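Local coordinates for SufE-like protein 1, chloroplastic/mitochondrial (Arabidopsis thaliana, PDB 4PUI) that activates the chloroplast cysteine desulfurase NFS2 and takes part in mitochondrial desulfurization, supplying sulfur for iron-sulfur clusters, and carries a BolA domain, described here, that probably binds glutaredoxins, at residues Met8-Lys13 against Gln76-Ser81; Glu12-Glu17 against Phe50-Val55; Lys16-Val21 against Asp57-Lys62; Val65-Leu70 against Ala90-Glu95. All coordinates share one frame; numbering follows the deposited sequence.

Contact 1: residues Met8-Lys13 against Gln76-Ser81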
loop_
_atom_site.group_PDB
_atom_site.type_symbol
_atom_site.label_atom_id
_atom_site.label_comp_id
_atom_site.label_asym_id
_atom_site.label_seq_id
_atom_site.Cartn_x
_atom_site.Cartn_y
_atom_site.Cartn_z
ATOM N N MET A 8 -8.164 -1.721 6.290
ATOM C CA MET A 8 -9.223 -0.852 5.789
ATOM C C MET A 8 -8.748 0.597 5.705
ATOM O O MET A 8 -9.032 1.296 4.724
ATOM C CB MET A 8 -10.485 -0.974 6.651
ATOM C CG MET A 8 -11.173 -2.316 6.523
ATOM S SD MET A 8 -11.536 -2.711 4.788
ATOM C CE MET A 8 -12.976 -1.695 4.484
ATOM N N ARG A 9 -8.017 1.048 6.725
ATOM C CA ARG A 9 -7.455 2.397 6.688
ATOM C C ARG A 9 -6.472 2.587 5.536
ATOM O O ARG A 9 -6.470 3.644 4.892
ATOM C CB ARG A 9 -6.747 2.751 8.005
ATOM C CG ARG A 9 -7.668 2.980 9.159
ATOM C CD ARG A 9 -6.931 3.642 10.328
ATOM N NE ARG A 9 -5.764 2.888 10.770
ATOM C CZ ARG A 9 -5.781 1.997 11.753
ATOM N NH1 ARG A 9 -6.908 1.736 12.386
ATOM N NH2 ARG A 9 -4.671 1.358 12.102
ATOM N N ILE A 10 -5.631 1.576 5.297
ATOM C CA ILE A 10 -4.648 1.630 4.214
ATOM C C ILE A 10 -5.372 1.730 2.875
ATOM O O ILE A 10 -5.044 2.584 2.053
ATOM C CB ILE A 10 -3.714 0.394 4.236
ATOM C CG1 ILE A 10 -2.729 0.478 5.412
ATOM C CG2 ILE A 10 -2.944 0.250 2.917
ATOM C CD1 ILE A 10 -1.922 -0.810 5.591
ATOM N N ARG A 11 -6.374 0.888 2.675
ATOM C CA ARG A 11 -7.145 0.924 1.434
ATOM C C ARG A 11 -7.811 2.292 1.245
ATOM O O ARG A 11 -7.769 2.869 0.166
ATOM C CB ARG A 11 -8.194 -0.187 1.415
ATOM C CG ARG A 11 -9.176 -0.066 0.261
ATOM C CD ARG A 11 -10.009 -1.324 0.081
ATOM N NE ARG A 11 -9.331 -2.311 -0.748
ATOM C CZ ARG A 11 -9.284 -2.268 -2.080
ATOM N NH1 ARG A 11 -9.869 -1.274 -2.751
ATOM N NH2 ARG A 11 -8.647 -3.219 -2.748
ATOM N N GLU A 12 -8.413 2.822 2.300
ATOM C CA GLU A 12 -9.112 4.102 2.165
ATOM C C GLU A 12 -8.153 5.260 1.866
ATOM O O GLU A 12 -8.477 6.161 1.076
ATOM C CB GLU A 12 -9.957 4.391 3.410
ATOM C CG GLU A 12 -11.267 3.621 3.418
ATOM C CD GLU A 12 -11.976 3.668 4.756
ATOM O OE1 GLU A 12 -11.888 4.711 5.438
ATOM O OE2 GLU A 12 -12.622 2.658 5.121
ATOM N N LYS A 13 -6.985 5.236 2.495
ATOM C CA LYS A 13 -5.986 6.282 2.292
ATOM C C LYS A 13 -5.492 6.268 0.843
ATOM O O LYS A 13 -5.375 7.312 0.206
ATOM C CB LYS A 13 -4.817 6.101 3.257
ATOM C CG LYS A 13 -3.684 7.130 3.116
ATOM C CD LYS A 13 -4.134 8.525 3.515
ATOM C CE LYS A 13 -2.990 9.524 3.448
ATOM N NZ LYS A 13 -2.352 9.772 4.773
ATOM N N GLN A 76 2.743 6.682 6.550
ATOM C CA GLN A 76 3.753 6.756 7.596
ATOM C C GLN A 76 3.156 6.623 8.987
ATOM O O GLN A 76 3.799 6.088 9.880
ATOM C CB GLN A 76 4.584 8.037 7.489
ATOM C CG GLN A 76 3.807 9.304 7.679
ATOM C CD GLN A 76 4.697 10.525 7.572
ATOM O OE1 GLN A 76 5.396 10.895 8.526
ATOM N NE2 GLN A 76 4.683 11.156 6.409
ATOM N N ASP A 77 1.919 7.069 9.170
ATOM C CA ASP A 77 1.334 7.000 10.514
ATOM C C ASP A 77 1.101 5.553 10.938
ATOM O O ASP A 77 1.205 5.228 12.113
ATOM C CB ASP A 77 0.056 7.822 10.602
ATOM C CG ASP A 77 0.341 9.308 10.680
ATOM O OD1 ASP A 77 1.403 9.678 11.226
ATOM O OD2 ASP A 77 -0.488 10.101 10.190
ATOM N N GLU A 78 0.820 4.686 9.971
ATOM C CA GLU A 78 0.689 3.252 10.250
ATOM C C GLU A 78 2.050 2.662 10.580
ATOM O O GLU A 78 2.191 1.869 11.514
ATOM C CB GLU A 78 0.085 2.510 9.051
ATOM C CG GLU A 78 -1.257 3.067 8.563
ATOM C CD GLU A 78 -2.384 2.854 9.549
ATOM O OE1 GLU A 78 -2.216 2.066 10.500
ATOM O OE2 GLU A 78 -3.454 3.472 9.360
ATOM N N LEU A 79 3.061 3.065 9.816
ATOM C CA LEU A 79 4.416 2.555 10.009
ATOM C C LEU A 79 4.966 2.928 11.381
ATOM O O LEU A 79 5.807 2.216 11.923
ATOM C CB LEU A 79 5.347 3.079 8.921
ATOM C CG LEU A 79 5.038 2.546 7.530
ATOM C CD1 LEU A 79 5.706 3.416 6.494
ATOM C CD2 LEU A 79 5.488 1.095 7.387
ATOM N N LYS A 80 4.482 4.042 11.925
ATOM C CA LYS A 80 4.886 4.515 13.254
ATOM C C LYS A 80 4.005 3.972 14.378
ATOM O O LYS A 80 4.065 4.481 15.503
ATOM C CB LYS A 80 4.833 6.043 13.308
ATOM C CG LYS A 80 5.789 6.773 12.375
ATOM C CD LYS A 80 5.380 8.237 12.286
ATOM C CE LYS A 80 6.257 9.032 11.332
ATOM N NZ LYS A 80 5.783 10.446 11.212
ATOM N N SER A 81 3.177 2.966 14.098
ATOM C CA SER A 81 2.254 2.473 15.125
ATOM C C SER A 81 1.797 1.033 14.936
ATOM O O SER A 81 0.659 0.684 15.277
ATOM C CB SER A 81 1.035 3.395 15.265
ATOM O OG SER A 81 0.333 3.522 14.040
#
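Arg9 and Glu78 form a side-on salt bridge that ties the first helix of the BolA domain, 5-18, to the short helix 76-79. The Arg9 chain bends about its CG-CD bond (chi3 -56°), which turns its NE edge to the carboxylate: NE gives a nearly straight bond to Glu78 OE2 at 2.8 Å, and NH2 one to Glu78 OE1 at 3.0 Å. Both oxygens use their syn lone pairs, and the two flat groups lie only 10° from coplanar. Arg6, one turn earlier, adds a second salt bridge to Glu78 OE1. An alanine in place of Glu78 would probably leave the guanidinium groups of Arg9 and Arg6 without their shared counter-charge. One residue on, Ile10 is buried and brings CG1 to 4.3 Å from Glu78 CG, while its CD1 packs on Phe50 and its CG2 branch on Leu52 of the sheet. Just past helix 76-79, Ser81 OG closes back on Asp77 O at 2.7 Å.

Contact 2: residues Glu12-Glu17 against Phe50-Val55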
loop_
_atom_site.group_PDB
_atom_site.type_symbol
_atom_site.label_atom_id
_atom_site.label_comp_id
_atom_site.label_asym_id
_atom_site.label_seq_id
_atom_site.Cartn_x
_atom_site.Cartn_y
_atom_site.Cartn_z
ATOM N N GLU A 12 -8.413 2.822 2.300
ATOM C CA GLU A 12 -9.112 4.102 2.165
ATOM C C GLU A 12 -8.153 5.260 1.866
ATOM O O GLU A 12 -8.477 6.161 1.076
ATOM C CB GLU A 12 -9.957 4.391 3.410
ATOM C CG GLU A 12 -11.267 3.621 3.418
ATOM C CD GLU A 12 -11.976 3.668 4.756
ATOM O OE1 GLU A 12 -11.888 4.711 5.438
ATOM O OE2 GLU A 12 -12.622 2.658 5.121
ATOM N N LYS A 13 -6.985 5.236 2.495
ATOM C CA LYS A 13 -5.986 6.282 2.292
ATOM C C LYS A 13 -5.492 6.268 0.843
ATOM O O LYS A 13 -5.375 7.312 0.206
ATOM C CB LYS A 13 -4.817 6.101 3.257
ATOM C CG LYS A 13 -3.684 7.130 3.116
ATOM C CD LYS A 13 -4.134 8.525 3.515
ATOM C CE LYS A 13 -2.990 9.524 3.448
ATOM N NZ LYS A 13 -2.352 9.772 4.773
ATOM N N LEU A 14 -5.201 5.084 0.325
ATOM C CA LEU A 14 -4.716 4.997 -1.047
ATOM C C LEU A 14 -5.792 5.368 -2.056
ATOM O O LEU A 14 -5.495 6.012 -3.064
ATOM C CB LEU A 14 -4.175 3.602 -1.335
ATOM C CG LEU A 14 -3.012 3.198 -0.426
ATOM C CD1 LEU A 14 -2.648 1.745 -0.653
ATOM C CD2 LEU A 14 -1.799 4.101 -0.638
ATOM N N GLU A 15 -7.027 4.948 -1.796
ATOM C CA GLU A 15 -8.155 5.324 -2.647
ATOM C C GLU A 15 -8.314 6.844 -2.668
ATOM O O GLU A 15 -8.471 7.448 -3.729
ATOM C CB GLU A 15 -9.457 4.671 -2.162
ATOM C CG GLU A 15 -9.544 3.185 -2.447
ATOM C CD GLU A 15 -10.738 2.524 -1.806
ATOM O OE1 GLU A 15 -11.336 3.123 -0.888
ATOM O OE2 GLU A 15 -11.078 1.399 -2.226
ATOM N N LYS A 16 -8.277 7.452 -1.488
ATOM C CA LYS A 16 -8.494 8.885 -1.361
ATOM C C LYS A 16 -7.395 9.686 -2.054
ATOM O O LYS A 16 -7.674 10.666 -2.743
ATOM C CB LYS A 16 -8.573 9.288 0.112
ATOM C CG LYS A 16 -8.947 10.744 0.300
ATOM C CD LYS A 16 -7.947 11.476 1.169
ATOM C CE LYS A 16 -8.390 11.502 2.618
ATOM N NZ LYS A 16 -7.708 12.592 3.369
ATOM N N GLU A 17 -6.147 9.269 -1.885
ATOM C CA GLU A 17 -5.034 10.068 -2.405
ATOM C C GLU A 17 -4.612 9.732 -3.830
ATOM O O GLU A 17 -4.123 10.609 -4.547
ATOM C CB GLU A 17 -3.820 10.002 -1.481
ATOM C CG GLU A 17 -4.051 10.691 -0.133
ATOM C CD GLU A 17 -4.345 12.187 -0.254
ATOM O OE1 GLU A 17 -3.901 12.818 -1.234
ATOM O OE2 GLU A 17 -5.022 12.738 0.637
ATOM N N PHE A 50 1.697 -6.148 4.858
ATOM C CA PHE A 50 0.762 -6.136 3.741
ATOM C C PHE A 50 1.502 -6.154 2.416
ATOM O O PHE A 50 2.607 -5.626 2.309
ATOM C CB PHE A 50 -0.130 -4.896 3.771
ATOM C CG PHE A 50 -1.092 -4.866 4.926
ATOM C CD1 PHE A 50 -0.686 -4.441 6.179
ATOM C CD2 PHE A 50 -2.413 -5.265 4.746
ATOM C CE1 PHE A 50 -1.584 -4.423 7.249
ATOM C CE2 PHE A 50 -3.316 -5.241 5.796
ATOM C CZ PHE A 50 -2.899 -4.817 7.058
ATOM N N ASN A 51 0.880 -6.777 1.419
ATOM C CA ASN A 51 1.291 -6.617 0.032
ATOM C C ASN A 51 0.337 -5.633 -0.614
ATOM O O ASN A 51 -0.878 -5.778 -0.488
ATOM C CB ASN A 51 1.230 -7.947 -0.739
ATOM C CG ASN A 51 2.222 -8.985 -0.222
ATOM O OD1 ASN A 51 3.286 -8.639 0.287
ATOM N ND2 ASN A 51 1.876 -10.262 -0.363
ATOM N N LEU A 52 0.883 -4.635 -1.304
ATOM C CA LEU A 52 0.070 -3.652 -2.020
ATOM C C LEU A 52 0.338 -3.731 -3.527
ATOM O O LEU A 52 1.492 -3.762 -3.949
ATOM C CB LEU A 52 0.429 -2.250 -1.563
ATOM C CG LEU A 52 0.343 -1.946 -0.073
ATOM C CD1 LEU A 52 0.727 -0.496 0.209
ATOM C CD2 LEU A 52 -1.058 -2.224 0.440
ATOM N N ARG A 53 -0.726 -3.759 -4.327
ATOM C CA ARG A 53 -0.582 -3.588 -5.767
ATOM C C ARG A 53 -1.451 -2.410 -6.166
ATOM O O ARG A 53 -2.664 -2.430 -5.960
ATOM C CB ARG A 53 -1.000 -4.838 -6.540
ATOM C CG ARG A 53 -0.809 -4.700 -8.064
ATOM C CD ARG A 53 -1.352 -5.915 -8.791
ATOM N NE ARG A 53 -1.143 -5.882 -10.238
ATOM C CZ ARG A 53 -1.986 -5.319 -11.094
ATOM N NH1 ARG A 53 -3.071 -4.718 -10.642
ATOM N NH2 ARG A 53 -1.743 -5.355 -12.405
ATOM N N ILE A 54 -0.819 -1.368 -6.696
ATOM C CA ILE A 54 -1.520 -0.126 -7.001
ATOM C C ILE A 54 -1.267 0.274 -8.433
ATOM O O ILE A 54 -0.120 0.430 -8.830
ATOM C CB ILE A 54 -1.014 1.018 -6.108
ATOM C CG1 ILE A 54 -0.897 0.529 -4.667
ATOM C CG2 ILE A 54 -1.918 2.282 -6.228
ATOM C CD1 ILE A 54 -0.161 1.497 -3.748
ATOM N N VAL A 55 -2.344 0.466 -9.189
ATOM C CA VAL A 55 -2.236 1.030 -10.534
ATOM C C VAL A 55 -2.861 2.428 -10.520
ATOM O O VAL A 55 -4.067 2.576 -10.316
ATOM C CB VAL A 55 -2.921 0.145 -11.591
ATOM C CG1 VAL A 55 -2.666 0.714 -12.980
ATOM C CG2 VAL A 55 -2.400 -1.295 -11.503
#
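Leu14 reaches from helix 5-18 toward strand 49-55 and sets a single methyl, CD1, against the ends of two strand side chains. Ile54 CD1 lies 4.0 Å from Leu14 CD1, and Leu52 CD1 lies 4.1 Å from the same Leu14 methyl. Leu52 and Ile54 are two residues apart on an extended strand, so both project from the same face of the sheet and offer the helix a pair of methyls. Ile54 turns CG1 away from its own carbonyl carbon (chi1 -45°), carrying CD1 out to the leucine; the two side chains meet at about a right angle. No hydrogen bond or charge joins the segments here: all three touching residues are buried, and the contact consists of methyl groups in the hydrophobic core of the BolA domain. The backbones stay well apart, with Leu14 CA 8.5 Å from Ile54 CA, a gap spanned by the side chains. Ile71 of helix 64-74 touches Leu14, Leu52 and Ile54 alike, Ile10 adds to the cluster one turn back along helix 5-18, and Leu18 meets Ile54 one turn on. The middle strand of the mixed sheet, between 22-27 and 85-91, thus has both long helices packed on this one face.

Contact 3: residues Lys16-Val21 against Asp57-Lys62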
loop_
_atom_site.group_PDB
_atom_site.type_symbol
_atom_site.label_atom_id
_atom_site.label_comp_id
_atom_site.label_asym_id
_atom_site.label_seq_id
_atom_site.Cartn_x
_atom_site.Cartn_y
_atom_site.Cartn_z
ATOM N N LYS A 16 -8.277 7.452 -1.488
ATOM C CA LYS A 16 -8.494 8.885 -1.361
ATOM C C LYS A 16 -7.395 9.686 -2.054
ATOM O O LYS A 16 -7.674 10.666 -2.743
ATOM C CB LYS A 16 -8.573 9.288 0.112
ATOM C CG LYS A 16 -8.947 10.744 0.300
ATOM C CD LYS A 16 -7.947 11.476 1.169
ATOM C CE LYS A 16 -8.390 11.502 2.618
ATOM N NZ LYS A 16 -7.708 12.592 3.369
ATOM N N GLU A 17 -6.147 9.269 -1.885
ATOM C CA GLU A 17 -5.034 10.068 -2.405
ATOM C C GLU A 17 -4.612 9.732 -3.830
ATOM O O GLU A 17 -4.123 10.609 -4.547
ATOM C CB GLU A 17 -3.820 10.002 -1.481
ATOM C CG GLU A 17 -4.051 10.691 -0.133
ATOM C CD GLU A 17 -4.345 12.187 -0.254
ATOM O OE1 GLU A 17 -3.901 12.818 -1.234
ATOM O OE2 GLU A 17 -5.022 12.738 0.637
ATOM N N LEU A 18 -4.780 8.478 -4.232
ATOM C CA LEU A 18 -4.256 8.039 -5.520
ATOM C C LEU A 18 -5.315 7.713 -6.576
ATOM O O LEU A 18 -4.963 7.506 -7.727
ATOM C CB LEU A 18 -3.299 6.843 -5.329
ATOM C CG LEU A 18 -2.109 7.096 -4.399
ATOM C CD1 LEU A 18 -1.335 5.806 -4.131
ATOM C CD2 LEU A 18 -1.170 8.192 -4.908
ATOM N N ASP A 19 -6.590 7.671 -6.182
ATOM C CA ASP A 19 -7.705 7.273 -7.054
ATOM C C ASP A 19 -7.319 6.129 -8.012
ATOM O O ASP A 19 -7.461 6.262 -9.224
ATOM C CB ASP A 19 -8.213 8.484 -7.850
ATOM C CG ASP A 19 -9.554 8.230 -8.542
ATOM O OD1 ASP A 19 -10.244 7.245 -8.197
ATOM O OD2 ASP A 19 -9.926 9.039 -9.419
ATOM N N PRO A 20 -6.815 5.009 -7.467
ATOM C CA PRO A 20 -6.226 3.993 -8.347
ATOM C C PRO A 20 -7.281 3.292 -9.191
ATOM O O PRO A 20 -8.399 3.050 -8.726
ATOM C CB PRO A 20 -5.590 3.003 -7.362
ATOM C CG PRO A 20 -6.409 3.144 -6.114
ATOM C CD PRO A 20 -6.826 4.588 -6.050
ATOM N N VAL A 21 -6.941 2.989 -10.437
ATOM C CA VAL A 21 -7.837 2.174 -11.249
ATOM C C VAL A 21 -7.894 0.729 -10.757
ATOM O O VAL A 21 -8.926 0.062 -10.878
ATOM C CB VAL A 21 -7.483 2.222 -12.748
ATOM C CG1 VAL A 21 -7.762 3.607 -13.300
ATOM C CG2 VAL A 21 -6.048 1.835 -12.981
ATOM N N ASP A 57 -2.504 6.728 -12.070
ATOM C CA ASP A 57 -1.959 7.852 -12.831
ATOM C C ASP A 57 -0.847 8.579 -12.086
ATOM O O ASP A 57 0.059 9.151 -12.701
ATOM C CB ASP A 57 -3.046 8.911 -13.026
ATOM C CG ASP A 57 -4.060 8.530 -14.044
ATOM O OD1 ASP A 57 -3.902 7.470 -14.677
ATOM O OD2 ASP A 57 -5.018 9.317 -14.217
ATOM N N ALA A 58 -0.960 8.607 -10.761
ATOM C CA ALA A 58 -0.101 9.440 -9.926
ATOM C C ALA A 58 1.365 9.031 -9.993
ATOM O O ALA A 58 2.238 9.801 -9.616
ATOM C CB ALA A 58 -0.603 9.437 -8.479
ATOM N N PHE A 59 1.631 7.813 -10.471
ATOM C CA PHE A 59 2.991 7.306 -10.577
ATOM C C PHE A 59 3.707 7.696 -11.869
ATOM O O PHE A 59 4.895 7.422 -12.020
ATOM C CB PHE A 59 3.009 5.782 -10.466
ATOM C CG PHE A 59 2.422 5.257 -9.197
ATOM C CD1 PHE A 59 2.725 5.837 -7.978
ATOM C CD2 PHE A 59 1.557 4.178 -9.233
ATOM C CE1 PHE A 59 2.168 5.332 -6.809
ATOM C CE2 PHE A 59 0.998 3.671 -8.079
ATOM C CZ PHE A 59 1.305 4.249 -6.861
ATOM N N GLN A 60 2.994 8.315 -12.803
ATOM C CA GLN A 60 3.605 8.754 -14.049
ATOM C C GLN A 60 4.824 9.628 -13.810
ATOM O O GLN A 60 4.758 10.623 -13.079
ATOM C CB GLN A 60 2.598 9.536 -14.879
ATOM C CG GLN A 60 1.523 8.700 -15.522
ATOM C CD GLN A 60 0.515 9.563 -16.244
ATOM O OE1 GLN A 60 0.017 10.547 -15.693
ATOM N NE2 GLN A 60 0.227 9.221 -17.489
ATOM N N GLY A 61 5.943 9.241 -14.411
ATOM C CA GLY A 61 7.154 10.030 -14.355
ATOM C C GLY A 61 8.009 9.733 -13.134
ATOM O O GLY A 61 9.124 10.236 -13.018
ATOM N N LYS A 62 7.490 8.915 -12.227
ATOM C CA LYS A 62 8.229 8.562 -11.016
ATOM C C LYS A 62 8.994 7.241 -11.108
ATOM O O LYS A 62 8.440 6.223 -11.507
ATOM C CB LYS A 62 7.286 8.528 -9.822
ATOM C CG LYS A 62 6.594 9.865 -9.592
ATOM C CD LYS A 62 6.376 10.119 -8.130
ATOM C CE LYS A 62 5.765 11.494 -7.868
ATOM N NZ LYS A 62 6.735 12.589 -8.097
HETATM O O HOH W 1 -5.465 6.350 -11.529
#
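The two methyls of Leu18 are shared between neighbouring residues of the 57-59 turn. CD2 meets Ala58 CB at 3.8 Å, and CD1 approaches Phe59 CZ at 4.1 Å, coming obliquely to the ring while the two side chains cross at about a right angle. Leu18 CG stands beside its own backbone N and opposite the carbonyl carbon (chi1 -57°), which carries both methyls to the turn although the CB itself does not point there. The backbones come close as well, with Leu18 CA 6.2 Å from Ala58 CA. A water adds a polar link next to this apolar one: it donates to Asp19 O at 3.1 Å and accepts from Asp57 N at 3.0 Å, joining the backbone just after the helix to the first residue of the 3-10 turn. In the BolA domain this is where helix 5-18 ends beside the loop connecting strand 49-55 to helix 64-74. Asp19, with positive phi, takes the chain out of the helix toward strand 22-27. Farther out, Ser56 OG bonds to both Leu18 O and Ala58 N, bracing the two backbones from the residue before the turn. Ile54 packs on Phe59, and Leu70 and Ile71 of helix 64-74 cover Leu18. From Phe59 a type II beta turn runs to Lys62, whose N bonds to Phe59 O at 3.0 Å.

Contact 4: residues Val65-Leu70 against Ala90-Glu95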
loop_
_atom_site.group_PDB
_atom_site.type_symbol
_atom_site.label_atom_id
_atom_site.label_comp_id
_atom_site.label_asym_id
_atom_site.label_seq_id
_atom_site.Cartn_x
_atom_site.Cartn_y
_atom_site.Cartn_z
ATOM N N VAL A 65 11.739 3.653 -7.023
ATOM C CA VAL A 65 12.012 4.026 -5.630
ATOM C C VAL A 65 11.207 5.253 -5.202
ATOM O O VAL A 65 10.751 5.341 -4.044
ATOM C CB VAL A 65 13.529 4.184 -5.354
ATOM C CG1 VAL A 65 14.089 5.412 -6.061
ATOM C CG2 VAL A 65 13.794 4.230 -3.857
ATOM N N LYS A 66 10.993 6.199 -6.122
ATOM C CA LYS A 66 10.126 7.327 -5.796
ATOM C C LYS A 66 8.683 6.896 -5.515
ATOM O O LYS A 66 8.027 7.461 -4.640
ATOM C CB LYS A 66 10.142 8.382 -6.902
ATOM C CG LYS A 66 11.392 9.249 -6.918
ATOM C CD LYS A 66 11.217 10.365 -7.946
ATOM C CE LYS A 66 12.531 11.040 -8.295
ATOM N NZ LYS A 66 13.049 11.840 -7.164
ATOM N N ARG A 67 8.193 5.909 -6.262
ATOM C CA ARG A 67 6.838 5.395 -6.064
ATOM C C ARG A 67 6.750 4.738 -4.700
ATOM O O ARG A 67 5.795 4.948 -3.962
ATOM C CB ARG A 67 6.470 4.392 -7.162
ATOM C CG ARG A 67 6.363 5.039 -8.540
ATOM C CD ARG A 67 6.144 3.977 -9.619
ATOM N NE ARG A 67 6.309 4.561 -10.945
ATOM C CZ ARG A 67 5.907 3.972 -12.067
ATOM N NH1 ARG A 67 5.313 2.792 -12.007
ATOM N NH2 ARG A 67 6.091 4.573 -13.244
ATOM N N HIS A 68 7.774 3.957 -4.375
ATOM C CA HIS A 68 7.880 3.274 -3.094
ATOM C C HIS A 68 7.803 4.282 -1.959
ATOM O O HIS A 68 7.017 4.125 -1.024
ATOM C CB HIS A 68 9.224 2.550 -3.044
ATOM C CG HIS A 68 9.440 1.734 -1.809
ATOM N ND1 HIS A 68 10.017 2.252 -0.669
ATOM C CD2 HIS A 68 9.180 0.432 -1.543
ATOM C CE1 HIS A 68 10.084 1.309 0.255
ATOM N NE2 HIS A 68 9.584 0.196 -0.247
ATOM N N ARG A 69 8.615 5.327 -2.062
ATOM C CA ARG A 69 8.728 6.307 -0.984
ATOM C C ARG A 69 7.465 7.140 -0.848
ATOM O O ARG A 69 7.128 7.583 0.262
ATOM C CB ARG A 69 9.948 7.205 -1.217
ATOM C CG ARG A 69 11.255 6.487 -0.957
ATOM C CD ARG A 69 12.454 7.259 -1.475
ATOM N NE ARG A 69 13.705 6.565 -1.184
ATOM C CZ ARG A 69 14.872 6.882 -1.727
ATOM N NH1 ARG A 69 14.953 7.876 -2.594
ATOM N NH2 ARG A 69 15.959 6.193 -1.406
ATOM N N LEU A 70 6.783 7.363 -1.972
ATOM C CA LEU A 70 5.506 8.077 -1.995
ATOM C C LEU A 70 4.469 7.335 -1.161
ATOM O O LEU A 70 3.745 7.936 -0.358
ATOM C CB LEU A 70 5.015 8.206 -3.449
ATOM C CG LEU A 70 3.713 8.934 -3.810
ATOM C CD1 LEU A 70 3.767 9.332 -5.267
ATOM C CD2 LEU A 70 2.461 8.111 -3.596
ATOM N N ALA A 90 3.849 -0.876 -7.774
ATOM C CA ALA A 90 3.217 0.379 -8.157
ATOM C C ALA A 90 3.424 0.616 -9.639
ATOM O O ALA A 90 4.564 0.802 -10.093
ATOM C CB ALA A 90 3.797 1.536 -7.355
ATOM N N LYS A 91 2.328 0.610 -10.389
ATOM C CA LYS A 91 2.390 0.746 -11.841
ATOM C C LYS A 91 1.458 1.832 -12.322
ATOM O O LYS A 91 0.471 2.156 -11.670
ATOM C CB LYS A 91 1.984 -0.561 -12.514
ATOM C CG LYS A 91 2.762 -1.761 -12.019
ATOM C CD LYS A 91 2.412 -3.016 -12.803
ATOM C CE LYS A 91 3.384 -4.125 -12.446
ATOM N NZ LYS A 91 3.808 -4.902 -13.642
ATOM N N THR A 92 1.748 2.372 -13.493
ATOM C CA THR A 92 0.778 3.244 -14.149
ATOM C C THR A 92 -0.124 2.382 -15.030
ATOM O O THR A 92 0.223 1.243 -15.342
ATOM C CB THR A 92 1.477 4.281 -15.025
ATOM O OG1 THR A 92 2.187 3.601 -16.058
ATOM C CG2 THR A 92 2.469 5.087 -14.203
ATOM N N PRO A 93 -1.295 2.907 -15.422
ATOM C CA PRO A 93 -2.133 2.111 -16.323
ATOM C C PRO A 93 -1.385 1.718 -17.602
ATOM O O PRO A 93 -1.590 0.616 -18.121
ATOM C CB PRO A 93 -3.295 3.057 -16.625
ATOM C CG PRO A 93 -3.435 3.863 -15.363
ATOM C CD PRO A 93 -2.011 4.088 -14.900
ATOM N N ALA A 94 -0.501 2.590 -18.083
ATOM C CA ALA A 94 0.234 2.326 -19.326
ATOM C C ALA A 94 1.209 1.157 -19.208
ATOM O O ALA A 94 1.651 0.593 -20.212
ATOM C CB ALA A 94 0.963 3.582 -19.786
ATOM N N GLU A 95 1.539 0.793 -17.973
ATOM C CA GLU A 95 2.557 -0.225 -17.712
ATOM C C GLU A 95 2.020 -1.645 -17.504
ATOM O O GLU A 95 2.796 -2.599 -17.414
ATOM C CB GLU A 95 3.402 0.184 -16.498
ATOM C CG GLU A 95 4.283 1.383 -16.750
ATOM C CD GLU A 95 4.857 1.969 -15.479
ATOM O OE1 GLU A 95 4.469 1.520 -14.375
ATOM O OE2 GLU A 95 5.693 2.882 -15.603
#
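Arg67 starts its contact at CB, which packs 3.9 Å from Ala90 CB at the end of strand 85-91. The chain then runs extended from CG to NE (chi3 -169°), taking CD past the same alanine to within 3.6 Å of Ala90 O. NE turns to another partner, bonding to Lys62 O in the loop ahead of the helix. At the tip NH1 gives two bonds: one to Glu95 OE1 at 2.8 Å, almost perfectly straight, and one to Ala90 O at 2.9 Å, more bent at 149° and tilted from the carbonyl plane. NH2 completes the end-on salt bridge with Glu95 OE2 at 2.9 Å, the guanidinium and carboxylate being 16° from coplanar and the two side chains coming from opposite directions. Thr92 CG2 lies obliquely against the guanidinium, 3.8 Å from NH2. Glu95 is itself steadied, because Thr92 N bonds to OE1 at 3.0 Å from above the carboxylate plane. A leucine at Arg67 would probably leave the Glu95 carboxylate without its counter-charge and the carbonyls of Ala90 and Lys62 without this donor. The arginine thus fastens a beta-alpha-beta unit, in which helix 64-74 lies in the connection between the neighbouring parallel strands 49-55 and 85-91, part of the alpha-beta-beta-alpha-beta fold of BolA proteins.

Overall arrangement
Helix 5-18 runs through contacts 1, 2 and 3 in turn, meeting helix 76-79, strand 49-55 and the 57-62 loop. Contacts 1 and 3 have centres about 17 Å apart, with contact 2 between them near the middle of the domain. Contact 4 joins helix 64-74 to the end of strand 85-91, its centre about 8 Å from that of contact 3; the two meet where Lys62 O faces Arg67 NE. Contacts 2 and 4 reach neighbouring parallel strands of one mixed sheet. Contacts 1 and 4 lie about 18 Å apart on opposite sides of the chain's centre, so polar ties flank the apolar core of this compact BolA domain.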